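Putative cell surface protein, similar to internalin proteins (Listeria monocytogenes EGD-e, PDB 5KZS) is of unknown function but is a leucine-rich-repeat, internalin-like cell surface protein, related to internalins that engage host cells. Local coordinates at residues 314-319 with 335-340. Sequence-based numbering, arbitrary orientation.
Sequences YNFNVQ and WVLTVN
Tyr314 and Phe316 pair with Leu337 and Trp335 through four backbone hydrogen bonds, the register of an antiparallel beta hairpin in which the axes of segments 314-319 and 335-339 approach to 4.7 Å. The hairpin, 312-320 with 331-339, belongs to the mixed sheet that follows the leucine-rich repeats, consistent with the Ig-like domain of internalins. Leu337 N reaches Tyr314 O almost straight (177° at the hydrogen, 2.9 Å) and in the carbonyl plane, whereas Trp335 N lies well above the Phe316 carbonyl plane, 3.1 Å from Phe316 O. Between these pairs, Asn315 faces Val336 on the sheet's other side, its OD1 3.6 Å from Val336 CG2.

Phe316, Trp335 and Leu337 are buried on the face they share with Tyr314, and strands 258-261 and 301-304 pack against them through Cys258, Ile260 and Leu304. With chi1 at 73°, Trp335 CG sits between its backbone N and carbonyl carbon, which brings one face of the indole against Phe316 CB. The two aromatic planes are inclined by 23° but slid apart, with slight overlap. Leu337 CD2 approaches Phe316 CE1 at 3.8 Å. One face of the Trp335 six-membered ring receives a CH-pi contact: Phe316 CB stands 3.7 Å from its centroid.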
loop_
_atom_site.group_PDB
_atom_site.type_symbol
_atom_site.label_atom_id
_atom_site.label_comp_id
_atom_site.label_asym_id
_atom_site.label_seq_id
_atom_site.Cartn_x
_atom_site.Cartn_y
_atom_site.Cartn_z
ATOM N N TYR A 314 4.985 -33.126 16.452
ATOM C CA TYR A 314 5.079 -33.039 15.001
ATOM C C TYR A 314 4.784 -31.633 14.480
ATOM O O TYR A 314 3.693 -31.105 14.707
ATOM C CB TYR A 314 4.079 -34.014 14.384
ATOM C CG TYR A 314 4.418 -35.470 14.601
ATOM C CD1 TYR A 314 5.391 -36.105 13.822
ATOM C CD2 TYR A 314 3.759 -36.226 15.573
ATOM C CE1 TYR A 314 5.701 -37.448 14.011
ATOM C CE2 TYR A 314 4.060 -37.572 15.764
ATOM C CZ TYR A 314 5.028 -38.178 14.983
ATOM O OH TYR A 314 5.324 -39.504 15.170
ATOM N N ASN A 315 5.741 -31.043 13.764
ATOM C CA ASN A 315 5.523 -29.750 13.107
ATOM C C ASN A 315 4.797 -29.981 11.794
ATOM O O ASN A 315 5.410 -30.365 10.798
ATOM C CB ASN A 315 6.847 -29.031 12.859
ATOM C CG ASN A 315 7.557 -28.666 14.143
ATOM O OD1 ASN A 315 6.942 -28.159 15.078
ATOM N ND2 ASN A 315 8.858 -28.920 14.195
ATOM N N PHE A 316 3.487 -29.754 11.795
ATOM C CA PHE A 316 2.662 -29.994 10.606
ATOM C C PHE A 316 2.514 -28.753 9.753
ATOM O O PHE A 316 2.744 -27.630 10.221
ATOM C CB PHE A 316 1.275 -30.530 10.989
ATOM C CG PHE A 316 1.188 -32.031 10.964
ATOM C CD1 PHE A 316 1.623 -32.789 12.051
ATOM C CD2 PHE A 316 0.699 -32.692 9.839
ATOM C CE1 PHE A 316 1.561 -34.173 12.020
ATOM C CE2 PHE A 316 0.633 -34.072 9.803
ATOM C CZ PHE A 316 1.065 -34.813 10.894
ATOM N N ASN A 317 2.172 -28.979 8.486
ATOM C CA ASN A 317 1.604 -27.942 7.639
ATOM C C ASN A 317 0.683 -28.484 6.569
ATOM O O ASN A 317 0.760 -29.634 6.174
ATOM C CB ASN A 317 2.681 -27.067 6.976
ATOM C CG ASN A 317 3.454 -27.793 5.885
ATOM O OD1 ASN A 317 3.148 -27.673 4.691
ATOM N ND2 ASN A 317 4.469 -28.546 6.293
ATOM N N VAL A 318 -0.175 -27.601 6.097
ATOM C CA VAL A 318 -0.999 -27.826 4.931
ATOM C C VAL A 318 -0.441 -26.845 3.890
ATOM O O VAL A 318 0.032 -25.780 4.251
ATOM C CB VAL A 318 -2.489 -27.584 5.303
ATOM C CG1 VAL A 318 -3.287 -26.899 4.196
ATOM C CG2 VAL A 318 -3.142 -28.894 5.717
ATOM N N GLN A 319 -0.459 -27.242 2.619
ATOM C CA GLN A 319 -0.065 -26.391 1.496
ATOM C C GLN A 319 -1.086 -26.520 0.381
ATOM O O GLN A 319 -1.530 -27.618 0.074
ATOM C CB GLN A 319 1.287 -26.814 0.950
ATOM C CG GLN A 319 2.466 -26.210 1.667
ATOM C CD GLN A 319 3.792 -26.753 1.156
ATOM O OE1 GLN A 319 4.018 -26.836 -0.057
ATOM N NE2 GLN A 319 4.674 -27.133 2.077
ATOM N N TRP A 335 1.061 -25.810 12.161
ATOM C CA TRP A 335 0.723 -26.005 13.570
ATOM C C TRP A 335 1.510 -27.172 14.147
ATOM O O TRP A 335 2.006 -28.021 13.407
ATOM C CB TRP A 335 -0.784 -26.226 13.768
ATOM C CG TRP A 335 -1.275 -27.547 13.323
ATOM C CD1 TRP A 335 -1.540 -28.626 14.112
ATOM C CD2 TRP A 335 -1.573 -27.943 11.986
ATOM N NE1 TRP A 335 -1.984 -29.672 13.351
ATOM C CE2 TRP A 335 -2.014 -29.282 12.038
ATOM C CE3 TRP A 335 -1.507 -27.302 10.743
ATOM C CZ2 TRP A 335 -2.394 -29.995 10.889
ATOM C CZ3 TRP A 335 -1.879 -28.021 9.592
ATOM C CH2 TRP A 335 -2.317 -29.352 9.681
ATOM N N VAL A 336 1.629 -27.184 15.472
ATOM C CA VAL A 336 2.257 -28.279 16.197
ATOM C C VAL A 336 1.157 -29.253 16.610
ATOM O O VAL A 336 0.163 -28.838 17.206
ATOM C CB VAL A 336 3.019 -27.776 17.446
ATOM C CG1 VAL A 336 3.525 -28.946 18.296
ATOM C CG2 VAL A 336 4.171 -26.865 17.039
ATOM N N LEU A 337 1.349 -30.532 16.287
ATOM C CA LEU A 337 0.456 -31.625 16.707
ATOM C C LEU A 337 1.176 -32.592 17.652
ATOM O O LEU A 337 2.152 -33.245 17.256
ATOM C CB LEU A 337 -0.035 -32.412 15.493
ATOM C CG LEU A 337 -1.111 -33.472 15.735
ATOM C CD1 LEU A 337 -2.432 -32.806 16.091
ATOM C CD2 LEU A 337 -1.267 -34.347 14.505
ATOM N N THR A 338 0.687 -32.680 18.890
ATOM C CA THR A 338 1.226 -33.610 19.872
ATOM C C THR A 338 0.403 -34.898 19.847
ATOM O O THR A 338 -0.825 -34.862 19.950
ATOM C CB THR A 338 1.235 -32.981 21.271
ATOM O OG1 THR A 338 2.093 -31.832 21.248
ATOM C CG2 THR A 338 1.728 -33.971 22.334
ATOM N N VAL A 339 1.091 -36.025 19.672
ATOM C CA VAL A 339 0.472 -37.343 19.700
ATOM C C VAL A 339 0.946 -38.043 20.970
ATOM O O VAL A 339 2.150 -38.139 21.216
ATOM C CB VAL A 339 0.851 -38.161 18.448
ATOM C CG1 VAL A 339 0.246 -39.561 18.502
ATOM C CG2 VAL A 339 0.397 -37.432 17.186
ATOM N N ASN A 340 -0.013 -38.508 21.772
ATOM C CA ASN A 340 0.256 -39.295 22.991
ATOM C C ASN A 340 -0.645 -40.533 23.056
ATOM O O ASN A 340 -1.438 -40.813 22.155
ATOM C CB ASN A 340 0.109 -38.441 24.268
ATOM C CG ASN A 340 -1.072 -37.483 24.214
ATOM O OD1 ASN A 340 -0.882 -36.268 24.139
ATOM N ND2 ASN A 340 -2.291 -38.021 24.237
ATOM O OXT ASN A 340 -0.588 -41.301 24.013
#